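Local coordinates for protein MIP07328p (Drosophila melanogaster, PDB 6FKK) that probably acts as a chemorepellent axon guidance cue that binds semaphorin receptors through its ectodomain, of which this chain holds the sema and PSI domains, at residues 284-289 / 404-409; 392-395 / 401-404; 415-420 / 475-480; 421-426 / 430-435; 503-508 / 517-522. All blocks are in the same frame, centred on the assembly; numbering follows the deposited sequence.

Contact 1: residues 284-289 / 404-409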
# COMPACT_ATOMS: atom_id res chain seq x y z
N LEU A 284 5.38 8.69 -7.63
CA LEU A 284 5.84 8.28 -6.31
C LEU A 284 4.96 7.18 -5.74
O LEU A 284 3.77 7.09 -6.04
CB LEU A 284 5.87 9.46 -5.34
CG LEU A 284 7.20 10.19 -5.14
CD1 LEU A 284 7.85 10.54 -6.47
CD2 LEU A 284 6.98 11.45 -4.30
N ILE A 285 5.57 6.34 -4.90
CA ILE A 285 4.87 5.34 -4.11
C ILE A 285 5.30 5.51 -2.66
O ILE A 285 6.49 5.35 -2.35
CB ILE A 285 5.15 3.91 -4.59
CG1 ILE A 285 4.52 3.66 -5.97
CG2 ILE A 285 4.63 2.89 -3.59
CD1 ILE A 285 4.67 2.24 -6.46
N TYR A 286 4.36 5.85 -1.79
CA TYR A 286 4.63 6.00 -0.37
C TYR A 286 4.37 4.68 0.35
O TYR A 286 3.35 4.02 0.10
CB TYR A 286 3.78 7.11 0.23
CG TYR A 286 4.08 8.49 -0.31
CD1 TYR A 286 3.53 8.92 -1.52
CD2 TYR A 286 4.90 9.37 0.38
CE1 TYR A 286 3.80 10.18 -2.01
CE2 TYR A 286 5.17 10.63 -0.11
CZ TYR A 286 4.62 11.03 -1.31
OH TYR A 286 4.88 12.29 -1.80
N ALA A 287 5.28 4.31 1.24
CA ALA A 287 5.19 3.04 1.94
C ALA A 287 5.50 3.24 3.42
O ALA A 287 6.20 4.18 3.81
CB ALA A 287 6.13 1.99 1.35
N VAL A 288 4.97 2.33 4.24
CA VAL A 288 5.16 2.33 5.68
C VAL A 288 6.02 1.14 6.05
O VAL A 288 5.73 0.01 5.65
CB VAL A 288 3.82 2.30 6.43
CG1 VAL A 288 4.04 2.03 7.90
CG2 VAL A 288 3.08 3.61 6.23
N PHE A 289 7.08 1.38 6.83
CA PHE A 289 8.01 0.35 7.25
C PHE A 289 8.11 0.33 8.77
O PHE A 289 8.05 1.38 9.42
CB PHE A 289 9.40 0.58 6.66
CG PHE A 289 9.46 0.49 5.16
CD1 PHE A 289 9.06 1.55 4.38
CD2 PHE A 289 9.95 -0.65 4.55
CE1 PHE A 289 9.12 1.48 3.00
CE2 PHE A 289 10.02 -0.73 3.17
CZ PHE A 289 9.60 0.33 2.39
N ASP A 404 2.67 17.45 -0.88
CA ASP A 404 1.88 16.25 -0.65
C ASP A 404 1.57 16.13 0.83
O ASP A 404 2.48 16.02 1.66
CB ASP A 404 2.63 15.01 -1.14
CG ASP A 404 2.75 14.95 -2.65
OD1 ASP A 404 2.12 15.78 -3.32
OD2 ASP A 404 3.49 14.07 -3.15
N VAL A 405 0.28 16.17 1.18
CA VAL A 405 -0.14 15.94 2.56
C VAL A 405 -0.25 14.43 2.77
O VAL A 405 -1.06 13.76 2.12
CB VAL A 405 -1.46 16.64 2.86
CG1 VAL A 405 -1.84 16.45 4.33
CG2 VAL A 405 -1.36 18.12 2.52
N ILE A 406 0.58 13.90 3.66
CA ILE A 406 0.70 12.46 3.87
C ILE A 406 -0.05 12.07 5.13
O ILE A 406 0.14 12.68 6.19
CB ILE A 406 2.17 12.04 3.95
CG1 ILE A 406 2.90 12.43 2.66
CG2 ILE A 406 2.28 10.55 4.20
CD1 ILE A 406 4.40 12.46 2.79
N TYR A 407 -0.90 11.06 5.02
CA TYR A 407 -1.68 10.54 6.14
C TYR A 407 -1.19 9.15 6.50
O TYR A 407 -0.95 8.32 5.62
CB TYR A 407 -3.17 10.49 5.79
CG TYR A 407 -3.78 11.84 5.48
CD1 TYR A 407 -3.57 12.46 4.26
CD2 TYR A 407 -4.58 12.50 6.41
CE1 TYR A 407 -4.13 13.69 3.97
CE2 TYR A 407 -5.14 13.73 6.13
CZ TYR A 407 -4.91 14.32 4.91
OH TYR A 407 -5.47 15.55 4.63
N SER A 408 -1.04 8.90 7.80
CA SER A 408 -0.55 7.62 8.27
C SER A 408 -1.32 7.21 9.52
O SER A 408 -1.56 8.04 10.41
CB SER A 408 0.96 7.67 8.57
OG SER A 408 1.46 6.39 8.90
N GLY A 409 -1.70 5.94 9.59
CA GLY A 409 -2.40 5.42 10.74
C GLY A 409 -1.56 4.48 11.58
O GLY A 409 -0.53 3.98 11.12

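Contact 2: residues 392-395 / 401-404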
# COMPACT_ATOMS: atom_id res chain seq x y z
N HIS A 392 -2.77 12.96 -0.00
CA HIS A 392 -3.47 13.99 -0.77
C HIS A 392 -2.41 14.75 -1.56
O HIS A 392 -1.73 15.62 -0.99
CB HIS A 392 -4.25 14.94 0.15
CG HIS A 392 -5.06 15.97 -0.58
ND1 HIS A 392 -5.81 16.92 0.07
CD2 HIS A 392 -5.24 16.18 -1.90
CE1 HIS A 392 -6.41 17.69 -0.82
NE2 HIS A 392 -6.09 17.26 -2.02
N PRO A 393 -2.24 14.48 -2.84
CA PRO A 393 -1.08 15.01 -3.56
C PRO A 393 -1.28 16.43 -4.05
O PRO A 393 -2.38 16.85 -4.42
CB PRO A 393 -0.93 14.04 -4.74
CG PRO A 393 -2.32 13.58 -5.00
CD PRO A 393 -3.01 13.52 -3.66
N GLN A 394 -0.17 17.17 -4.05
CA GLN A 394 -0.06 18.47 -4.71
C GLN A 394 -1.09 19.47 -4.19
O GLN A 394 -1.84 20.10 -4.95
CB GLN A 394 -0.17 18.32 -6.23
CG GLN A 394 0.97 17.51 -6.85
CD GLN A 394 2.34 18.12 -6.58
OE1 GLN A 394 2.74 19.07 -7.25
NE2 GLN A 394 3.05 17.57 -5.60
N VAL A 395 -1.13 19.62 -2.87
CA VAL A 395 -1.94 20.66 -2.24
C VAL A 395 -1.22 21.99 -2.40
O VAL A 395 -0.07 22.13 -1.96
CB VAL A 395 -2.22 20.34 -0.77
CG1 VAL A 395 -3.01 21.46 -0.12
CG2 VAL A 395 -2.96 19.02 -0.65
N ALA A 401 3.50 27.11 -3.55
CA ALA A 401 4.18 25.83 -3.71
C ALA A 401 3.21 24.68 -3.45
O ALA A 401 2.19 24.82 -2.77
CB ALA A 401 5.38 25.73 -2.76
N TYR A 402 3.55 23.51 -4.00
CA TYR A 402 2.70 22.33 -3.91
C TYR A 402 3.34 21.30 -2.99
O TYR A 402 4.52 20.97 -3.15
CB TYR A 402 2.46 21.74 -5.30
CG TYR A 402 1.70 22.67 -6.22
CD1 TYR A 402 2.37 23.64 -6.96
CD2 TYR A 402 0.32 22.59 -6.33
CE1 TYR A 402 1.68 24.50 -7.79
CE2 TYR A 402 -0.37 23.45 -7.16
CZ TYR A 402 0.31 24.40 -7.89
OH TYR A 402 -0.38 25.26 -8.71
N TYR A 403 2.57 20.81 -2.03
CA TYR A 403 3.04 19.84 -1.05
C TYR A 403 2.10 18.64 -1.03
O TYR A 403 0.88 18.79 -1.14
CB TYR A 403 3.13 20.44 0.35
CG TYR A 403 4.00 21.67 0.45
CD1 TYR A 403 5.35 21.57 0.73
CD2 TYR A 403 3.46 22.94 0.28
CE1 TYR A 403 6.15 22.69 0.82
CE2 TYR A 403 4.25 24.07 0.37
CZ TYR A 403 5.60 23.94 0.64
OH TYR A 403 6.38 25.06 0.73
N ASP A 404 2.67 17.45 -0.88
CA ASP A 404 1.88 16.25 -0.65
C ASP A 404 1.57 16.13 0.83
O ASP A 404 2.48 16.02 1.66
CB ASP A 404 2.63 15.01 -1.14
CG ASP A 404 2.75 14.95 -2.65
OD1 ASP A 404 2.12 15.78 -3.32
OD2 ASP A 404 3.49 14.07 -3.15

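Contact 3: residues 415-420 / 475-480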
# COMPACT_ATOMS: atom_id res chain seq x y z
N VAL A 415 -4.08 9.01 13.84
CA VAL A 415 -3.81 9.42 12.47
C VAL A 415 -2.88 10.62 12.51
O VAL A 415 -3.10 11.56 13.28
CB VAL A 415 -5.11 9.77 11.71
CG1 VAL A 415 -4.79 10.38 10.35
CG2 VAL A 415 -5.98 8.53 11.56
N THR A 416 -1.83 10.59 11.69
CA THR A 416 -0.83 11.64 11.65
C THR A 416 -0.81 12.28 10.26
O THR A 416 -0.58 11.59 9.26
CB THR A 416 0.56 11.09 11.99
OG1 THR A 416 0.57 10.62 13.35
CG2 THR A 416 1.62 12.17 11.83
N LYS A 417 -1.06 13.58 10.21
CA LYS A 417 -0.85 14.38 9.01
C LYS A 417 0.53 15.02 9.06
O LYS A 417 0.96 15.48 10.12
CB LYS A 417 -1.91 15.48 8.88
CG LYS A 417 -3.35 15.03 8.91
CD LYS A 417 -4.26 16.26 8.95
CE LYS A 417 -5.73 15.90 8.77
NZ LYS A 417 -6.23 14.96 9.81
N PHE A 418 1.21 15.05 7.92
CA PHE A 418 2.48 15.76 7.85
C PHE A 418 2.83 16.05 6.40
O PHE A 418 2.37 15.38 5.48
CB PHE A 418 3.62 14.97 8.52
CG PHE A 418 4.08 13.76 7.74
CD1 PHE A 418 3.47 12.53 7.93
CD2 PHE A 418 5.13 13.86 6.85
CE1 PHE A 418 3.90 11.42 7.22
CE2 PHE A 418 5.56 12.76 6.14
CZ PHE A 418 4.95 11.54 6.33
N ILE A 419 3.66 17.08 6.21
CA ILE A 419 4.24 17.42 4.93
C ILE A 419 5.75 17.52 5.11
O ILE A 419 6.27 17.56 6.23
CB ILE A 419 3.68 18.73 4.34
CG1 ILE A 419 4.06 19.92 5.22
CG2 ILE A 419 2.17 18.63 4.16
CD1 ILE A 419 3.68 21.26 4.63
N ASN A 420 6.46 17.56 3.98
CA ASN A 420 7.92 17.65 3.98
C ASN A 420 8.35 18.95 3.33
O ASN A 420 7.77 19.38 2.32
CB ASN A 420 8.55 16.46 3.25
CG ASN A 420 8.36 15.16 3.99
OD1 ASN A 420 7.73 14.23 3.49
ND2 ASN A 420 8.92 15.07 5.19
N LEU A 475 -10.87 15.51 6.33
CA LEU A 475 -9.56 15.43 5.69
C LEU A 475 -8.69 16.63 6.07
O LEU A 475 -7.47 16.49 6.18
CB LEU A 475 -9.72 15.35 4.17
CG LEU A 475 -8.46 15.10 3.34
CD1 LEU A 475 -8.00 13.66 3.49
CD2 LEU A 475 -8.71 15.44 1.88
N HIS A 476 -9.30 17.79 6.27
CA HIS A 476 -8.58 18.99 6.68
C HIS A 476 -9.46 19.76 7.66
O HIS A 476 -10.64 19.98 7.40
CB HIS A 476 -8.23 19.87 5.48
CG HIS A 476 -7.29 19.21 4.51
ND1 HIS A 476 -5.93 19.14 4.72
CD2 HIS A 476 -7.52 18.60 3.32
CE1 HIS A 476 -5.36 18.52 3.70
NE2 HIS A 476 -6.31 18.18 2.84
N HIS A 477 -8.87 20.16 8.79
CA HIS A 477 -9.61 20.76 9.89
C HIS A 477 -9.68 22.28 9.80
O HIS A 477 -9.70 22.95 10.84
CB HIS A 477 -9.00 20.35 11.23
CG HIS A 477 -8.74 18.88 11.35
ND1 HIS A 477 -9.70 17.98 11.75
CD2 HIS A 477 -7.62 18.15 11.13
CE1 HIS A 477 -9.19 16.76 11.77
NE2 HIS A 477 -7.93 16.84 11.40
N CYS A 478 -9.71 22.85 8.59
CA CYS A 478 -9.78 24.30 8.47
C CYS A 478 -11.08 24.83 9.05
O CYS A 478 -11.07 25.77 9.86
CB CYS A 478 -9.64 24.73 7.01
SG CYS A 478 -8.28 24.00 6.05
N SER A 479 -12.21 24.24 8.66
CA SER A 479 -13.51 24.72 9.12
C SER A 479 -13.81 24.35 10.56
O SER A 479 -14.84 24.77 11.09
CB SER A 479 -14.61 24.18 8.21
OG SER A 479 -14.62 22.76 8.22
N HIS A 480 -12.94 23.57 11.21
CA HIS A 480 -13.17 23.16 12.59
C HIS A 480 -12.35 23.96 13.60
O HIS A 480 -12.55 23.79 14.80
CB HIS A 480 -12.86 21.67 12.76
CG HIS A 480 -13.84 20.77 12.06
ND1 HIS A 480 -13.95 20.71 10.69
CD2 HIS A 480 -14.75 19.90 12.55
CE1 HIS A 480 -14.89 19.84 10.36
NE2 HIS A 480 -15.39 19.33 11.47

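Contact 4: residues 421-426 / 430-435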
# COMPACT_ATOMS: atom_id res chain seq x y z
N ILE A 421 9.38 19.57 3.90
CA ILE A 421 9.98 20.79 3.35
C ILE A 421 11.48 20.56 3.26
O ILE A 421 12.12 20.24 4.27
CB ILE A 421 9.66 22.03 4.20
CG1 ILE A 421 8.18 22.39 4.09
CG2 ILE A 421 10.53 23.20 3.78
CD1 ILE A 421 7.79 23.58 4.93
N LEU A 422 12.04 20.72 2.06
CA LEU A 422 13.46 20.52 1.82
C LEU A 422 14.13 21.87 1.66
O LEU A 422 13.74 22.67 0.80
CB LEU A 422 13.67 19.66 0.57
CG LEU A 422 15.11 19.25 0.24
CD1 LEU A 422 15.68 18.38 1.35
CD2 LEU A 422 15.17 18.51 -1.09
N SER A 423 15.13 22.14 2.50
CA SER A 423 15.82 23.42 2.52
C SER A 423 17.09 23.36 1.68
O SER A 423 17.85 22.38 1.75
CB SER A 423 16.16 23.83 3.95
OG SER A 423 16.97 22.85 4.58
N THR A 424 17.33 24.41 0.90
CA THR A 424 18.50 24.53 0.04
C THR A 424 19.42 25.60 0.61
O THR A 424 19.03 26.77 0.71
CB THR A 424 18.10 24.87 -1.39
OG1 THR A 424 17.50 23.73 -2.01
CG2 THR A 424 19.32 25.29 -2.20
N HIS A 425 20.63 25.20 0.97
CA HIS A 425 21.62 26.08 1.60
C HIS A 425 21.04 26.89 2.76
O HIS A 425 21.09 28.13 2.75
CB HIS A 425 22.24 27.00 0.56
CG HIS A 425 23.07 26.29 -0.46
ND1 HIS A 425 24.35 25.85 -0.22
CD2 HIS A 425 22.79 25.95 -1.74
CE1 HIS A 425 24.83 25.27 -1.30
NE2 HIS A 425 23.91 25.31 -2.24
N PRO A 426 20.47 26.23 3.80
CA PRO A 426 19.98 27.00 4.95
C PRO A 426 21.12 27.41 5.88
O PRO A 426 21.13 28.52 6.40
CB PRO A 426 19.02 26.02 5.63
CG PRO A 426 19.57 24.68 5.31
CD PRO A 426 20.23 24.78 3.96
N VAL A 430 24.87 21.08 2.52
CA VAL A 430 24.07 19.86 2.67
C VAL A 430 22.60 20.24 2.81
O VAL A 430 22.25 21.12 3.61
CB VAL A 430 24.55 19.04 3.87
CG1 VAL A 430 23.63 17.86 4.11
CG2 VAL A 430 25.98 18.57 3.65
N ASP A 431 21.75 19.58 2.04
CA ASP A 431 20.32 19.84 2.13
C ASP A 431 19.75 19.20 3.38
O ASP A 431 20.11 18.07 3.74
CB ASP A 431 19.60 19.29 0.89
CG ASP A 431 20.22 19.77 -0.40
OD1 ASP A 431 20.70 20.92 -0.45
OD2 ASP A 431 20.23 18.99 -1.38
N ARG A 432 18.86 19.92 4.06
CA ARG A 432 18.17 19.41 5.24
C ARG A 432 16.70 19.22 4.93
O ARG A 432 16.02 20.15 4.48
CB ARG A 432 18.34 20.36 6.43
CG ARG A 432 17.65 19.86 7.70
CD ARG A 432 17.83 20.82 8.86
NE ARG A 432 17.12 20.35 10.05
CZ ARG A 432 15.85 20.65 10.33
NH1 ARG A 432 15.16 21.42 9.52
NH2 ARG A 432 15.29 20.17 11.43
N LEU A 433 16.21 18.00 5.17
CA LEU A 433 14.80 17.66 5.02
C LEU A 433 14.15 17.64 6.39
O LEU A 433 14.59 16.89 7.27
CB LEU A 433 14.64 16.31 4.32
CG LEU A 433 13.27 15.64 4.41
CD1 LEU A 433 12.25 16.40 3.57
CD2 LEU A 433 13.36 14.19 3.97
N LYS A 434 13.11 18.44 6.58
CA LYS A 434 12.39 18.48 7.84
C LYS A 434 10.95 18.00 7.63
O LYS A 434 10.43 17.99 6.52
CB LYS A 434 12.40 19.88 8.46
CG LYS A 434 11.66 20.95 7.69
CD LYS A 434 11.75 22.28 8.44
CE LYS A 434 10.94 23.38 7.78
NZ LYS A 434 11.00 24.65 8.56
N THR A 435 10.33 17.60 8.74
CA THR A 435 9.00 17.00 8.73
C THR A 435 8.05 17.91 9.50
O THR A 435 8.16 18.03 10.73
CB THR A 435 9.02 15.60 9.34
OG1 THR A 435 9.91 14.76 8.58
CG2 THR A 435 7.63 14.99 9.33

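Contact 5: residues 503-508 / 517-522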
# COMPACT_ATOMS: atom_id res chain seq x y z
N GLU A 503 -11.85 33.86 10.13
CA GLU A 503 -12.28 32.52 9.75
C GLU A 503 -11.13 31.81 9.06
O GLU A 503 -10.58 32.33 8.09
CB GLU A 503 -13.51 32.58 8.84
CG GLU A 503 -14.01 31.23 8.34
CD GLU A 503 -15.12 31.36 7.32
OE1 GLU A 503 -15.34 32.47 6.80
OE2 GLU A 503 -15.79 30.34 7.04
N CYS A 504 -10.75 30.64 9.57
CA CYS A 504 -9.72 29.82 8.95
C CYS A 504 -10.32 29.14 7.72
O CYS A 504 -11.21 28.29 7.85
CB CYS A 504 -9.18 28.80 9.95
SG CYS A 504 -7.71 27.86 9.46
N LYS A 505 -9.84 29.50 6.54
CA LYS A 505 -10.46 29.09 5.28
C LYS A 505 -9.66 28.00 4.59
O LYS A 505 -8.43 27.92 4.71
CB LYS A 505 -10.63 30.29 4.34
CG LYS A 505 -11.69 31.28 4.78
CD LYS A 505 -11.85 32.42 3.79
CE LYS A 505 -12.95 33.37 4.21
NZ LYS A 505 -13.09 34.51 3.27
N ASN A 506 -10.37 27.17 3.83
CA ASN A 506 -9.78 26.11 3.03
C ASN A 506 -9.49 26.67 1.64
O ASN A 506 -10.39 27.16 0.96
CB ASN A 506 -10.72 24.91 2.96
CG ASN A 506 -10.12 23.73 2.22
OD1 ASN A 506 -9.66 23.85 1.09
ND2 ASN A 506 -10.13 22.57 2.87
N LEU A 507 -8.22 26.58 1.21
CA LEU A 507 -7.84 27.17 -0.06
C LEU A 507 -8.33 26.37 -1.26
O LEU A 507 -8.41 26.93 -2.37
CB LEU A 507 -6.32 27.32 -0.14
CG LEU A 507 -5.68 28.28 0.87
CD1 LEU A 507 -4.20 28.44 0.60
CD2 LEU A 507 -6.37 29.63 0.82
N ALA A 508 -8.66 25.09 -1.08
CA ALA A 508 -9.10 24.27 -2.21
C ALA A 508 -10.61 24.32 -2.42
O ALA A 508 -11.07 24.37 -3.57
CB ALA A 508 -8.65 22.82 -2.01
N LYS A 517 -4.86 38.14 -0.72
CA LYS A 517 -3.82 39.06 -0.27
C LYS A 517 -3.91 39.32 1.22
O LYS A 517 -2.89 39.61 1.86
CB LYS A 517 -3.91 40.38 -1.05
CG LYS A 517 -3.49 40.27 -2.50
CD LYS A 517 -2.08 39.71 -2.62
CE LYS A 517 -1.66 39.54 -4.07
NZ LYS A 517 -1.57 40.84 -4.79
N THR A 518 -5.10 39.22 1.80
CA THR A 518 -5.30 39.43 3.23
C THR A 518 -5.15 38.15 4.04
O THR A 518 -5.56 38.12 5.21
CB THR A 518 -6.67 40.06 3.49
OG1 THR A 518 -7.69 39.22 2.92
CG2 THR A 518 -6.75 41.44 2.87
N TYR A 519 -4.59 37.09 3.46
CA TYR A 519 -4.48 35.80 4.13
C TYR A 519 -3.09 35.63 4.74
O TYR A 519 -2.11 36.23 4.28
CB TYR A 519 -4.76 34.65 3.16
CG TYR A 519 -6.21 34.54 2.70
CD1 TYR A 519 -7.11 35.57 2.88
CD2 TYR A 519 -6.66 33.38 2.08
CE1 TYR A 519 -8.42 35.46 2.46
CE2 TYR A 519 -7.97 33.26 1.65
CZ TYR A 519 -8.85 34.30 1.84
OH TYR A 519 -10.15 34.19 1.42
N LEU A 520 -3.01 34.80 5.77
CA LEU A 520 -1.76 34.51 6.46
C LEU A 520 -1.54 33.01 6.55
O LEU A 520 -2.47 32.26 6.86
CB LEU A 520 -1.75 35.12 7.87
CG LEU A 520 -1.66 36.64 7.98
CD1 LEU A 520 -1.66 37.07 9.44
CD2 LEU A 520 -0.41 37.16 7.27
N GLN A 521 -0.31 32.58 6.28
CA GLN A 521 0.07 31.18 6.41
C GLN A 521 1.58 31.11 6.54
O GLN A 521 2.31 31.85 5.87
CB GLN A 521 -0.40 30.35 5.21
CG GLN A 521 -0.10 28.86 5.33
CD GLN A 521 -0.58 28.07 4.14
OE1 GLN A 521 0.03 28.09 3.07
NE2 GLN A 521 -1.69 27.35 4.31
N SER A 522 2.05 30.22 7.41
CA SER A 522 3.49 30.05 7.65
C SER A 522 3.77 28.56 7.80
O SER A 522 3.48 27.97 8.85
CB SER A 522 3.93 30.83 8.88
OG SER A 522 5.33 30.75 9.05

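Contact 1: residues 284-289 / 404-409
Tyr286 reaches from strand 282-290 to Asp404 and Ile406 on strand 402-410, two strands of different sheets in the sema-domain beta propeller. Their short segments run 9.4 Å apart at an angle of 28°, too far for backbone pairing, so side chains make the whole contact. The bond from CA to CB of Tyr286 points toward strand 402-410, and with CG anti to the carbonyl carbon (chi1 -65°) the ring is carried across the gap. Tyr286 CD2 and CE2 both meet the CD1 methyl of Ile406, at 4.0 and 3.5 Å. CZ lies 3.7 Å from Asp404 OD2, and at the tip Tyr286 OH donates to that same OD2 over 2.6 Å, on its anti lone pair; ring and carboxylate planes stand 68° apart. OD2 is also bonded by Ser279 OG. Val288 CG2 lies 4.2 Å from Ser408 OG, which is hydrogen-bonded to Ala388 O. A phenylalanine in place of Tyr286 would probably keep the packing on Ile406 but leave the Asp404 carboxylate with one hydroxyl donor fewer. In this buried setting, two hydroxyls on one carboxylate oxygen probably favour the ionised form of Asp404, and the tyrosine's bond to it links two propeller sheets.

Contact 2: residues 392-395 / 401-404
Gln394 grips one carboxylate oxygen of Asp404 twice, with its backbone N and with its side-chain amide. Gln394 N donates to Asp404 OD1 at 2.8 Å, arriving nearly in line with the C-O bond, while Gln394 NE2 reaches the same OD1 at 3.0 Å from the syn side, 35° out of the carboxylate plane. A bend at chi2 (-59°) folds the glutamine back over the neighbouring strand, its amide plane steeply turned, 84° from the carboxylate. The other amide atom, Gln394 OE1, rests 3.3 Å from Tyr402 CB. OD2 of Asp404 already has its two hydroxyl donors, from Ser279 and Tyr286. The Gln394 backbone is left-handed and departs from strand geometry, its N bonding to a side chain. Next to it Val395 and Tyr403 form an antiparallel hydrogen-bonded pair, with Val395 N to Tyr403 O at 2.8 Å and Tyr403 N to Val395 O at 3.0 Å. Val395 CG2 also lies over the centre of the His392 ring, whose ND1 is hydrogen-bonded to His476 NE2. Strands 386-396 and 402-410 form a hairpin in a four-stranded propeller sheet; 386-396 is an outermost strand, and Pro393 and Gln394 touch strand 265-279 of the adjoining sheet.

Contact 3: residues 415-420 / 475-480
Strand segment 415-420 and the irregular segment 475-480 keep their backbones well apart, the nearest CA atoms, those of Lys417 and His476, being 9.3 Å from each other. The contact lies where the sema-domain beta propeller passes into the cysteine-rich PSI domain (plexin repeat), and the side chain of Lys417 spans the gap to His477. The lysine chain runs extended from CB to CE and then bends at chi4 (59°), which turns NZ toward the imidazole of His477. Lys417 NZ donates to His477 NE2 over 3.0 Å, approaching from near the ring edge but tilted 26° out of the ring plane. NE2 therefore acts as acceptor, so the ring is probably neutral, with its proton on ND1. Just before the bend, Lys417 CE passes 3.2 Å from Leu475 O, a carbonyl whose hydrogen-bond partner is the hydroxyl of Tyr407. The lysine stem packs on Tyr407 of the neighbouring strand as well, while His477 touches Met441 and Asp14. A leucine in place of His477 would probably leave the buried Lys417 ammonium without this acceptor and set its end free to turn. Next in the chain, Cys478 ties the segment into the PSI domain by its disulfide to Cys495, and on the other side of His477 the ring of His476 is hydrogen-bonded through ND1 to OD2 of Asp492.

Contact 4: residues 421-426 / 430-435
A beta hairpin of the sema propeller, strands 414-423 and 432-442, is held here close to its turn, in two antiparallel hydrogen-bonded pairs with a non-hydrogen-bonded pair between them. Ile421 and Lys434 form the first, bonded both ways: Ile421 N to Lys434 O at 3.2 Å and Lys434 N to Ile421 O at 3.1 Å. Nearer the turn, Ser423 pairs with Arg432. Ser423 N donates to Arg432 O over 2.9 Å, almost straight at 175°, and Ser423 OG donates to the same oxygen, also over 2.9 Å. The serine torsion sets this up: chi1 of 58° holds OG between the backbone N and the carbonyl carbon, beside the partner strand, where it meets the carbonyl in its plane on a lone pair. Ser423 OG also lies against Arg432 CB at 3.4 Å. On this face Ile421 and Lys434 run side by side, pointing the same way, with Ile421 CG2 4.0 Å from Lys434 CE; the extended lysine carries NZ on to Asn524 OD1. Leu422 and Leu433 meet on the other face at about a right angle, Leu422 CD1 3.8 Å from Leu433 CB, and both touch His372. Three backbone hydrogen bonds run between the strands at this largely exposed end; a serine hydroxyl adds a second donor to one carbonyl, and the lysine stem gives apolar cover to Ile421 while its charged end is used elsewhere.

Contact 5: residues 503-508 / 517-522
Lys505 and Tyr519 each place CG beside the backbone N (chi1 -71° and -69°), which sends the two side chains toward each other until they cross at about a right angle; chi2 of Tyr519 (14°) sets the ring's rotation, with its CD2 edge meeting Leu507. The lysine is extended beyond CG and passes the phenol oxygen with its methylenes: Lys505 CD is 3.4 Å from Tyr519 OH. Its end, Lys505 NZ, makes only a weak hydrogen bond to Tyr519 OH, at 3.5 Å, and has its stronger partner in Asp498, with which it forms a salt bridge. Tyr519 OH in turn is hydrogen-bonded to His512 ND1, and the rings of these two residues meet steeply. All this lies in the PSI domain (plexin repeat), a small disulfide-rich module. Strands 503-506 and 519-520 are the outer members of its three-stranded antiparallel sheet; strand 495-498 runs between them, so the tyrosine and lysine meet across an intervening strand. Cys504, beside the lysine, is disulfide-bonded to Cys487. At the other end of the contact, the Leu507 side chain runs alongside the tyrosine, antiparallel to it, and its CD2 lies in the ring plane, 4.0 Å from Tyr519 CD2. Just before Leu507 the chain leaves the strand through an Asx turn, in which Asn506 OD1 accepts from Ala508 N over 2.7 Å and also from Thr509 N.

Contacts 1 and 3 are buried, contacts 2 and 4 lie at the surface, and contact 5 is partly buried in the PSI domain. Contacts 2 and 4 are two hairpins of one four-stranded propeller sheet and combine backbone pairing with side-chain grips, on a carboxylate in contact 2 and by a serine hydroxyl in contact 4; contacts 1, 3 and 5 span wider gaps mainly with side chains. Asp404 serves contacts 1 and 2, one carboxylate oxygen to each, while strand 414-423 is common to contacts 3 and 4. Acceptors differ: a carboxylate in contacts 1 and 2, backbone carbonyls in 2 and 4, an imidazole in 3, and a phenol oxygen, weakly, in 5. Contacts 3 and 5 meet around Cys478 and Cys504.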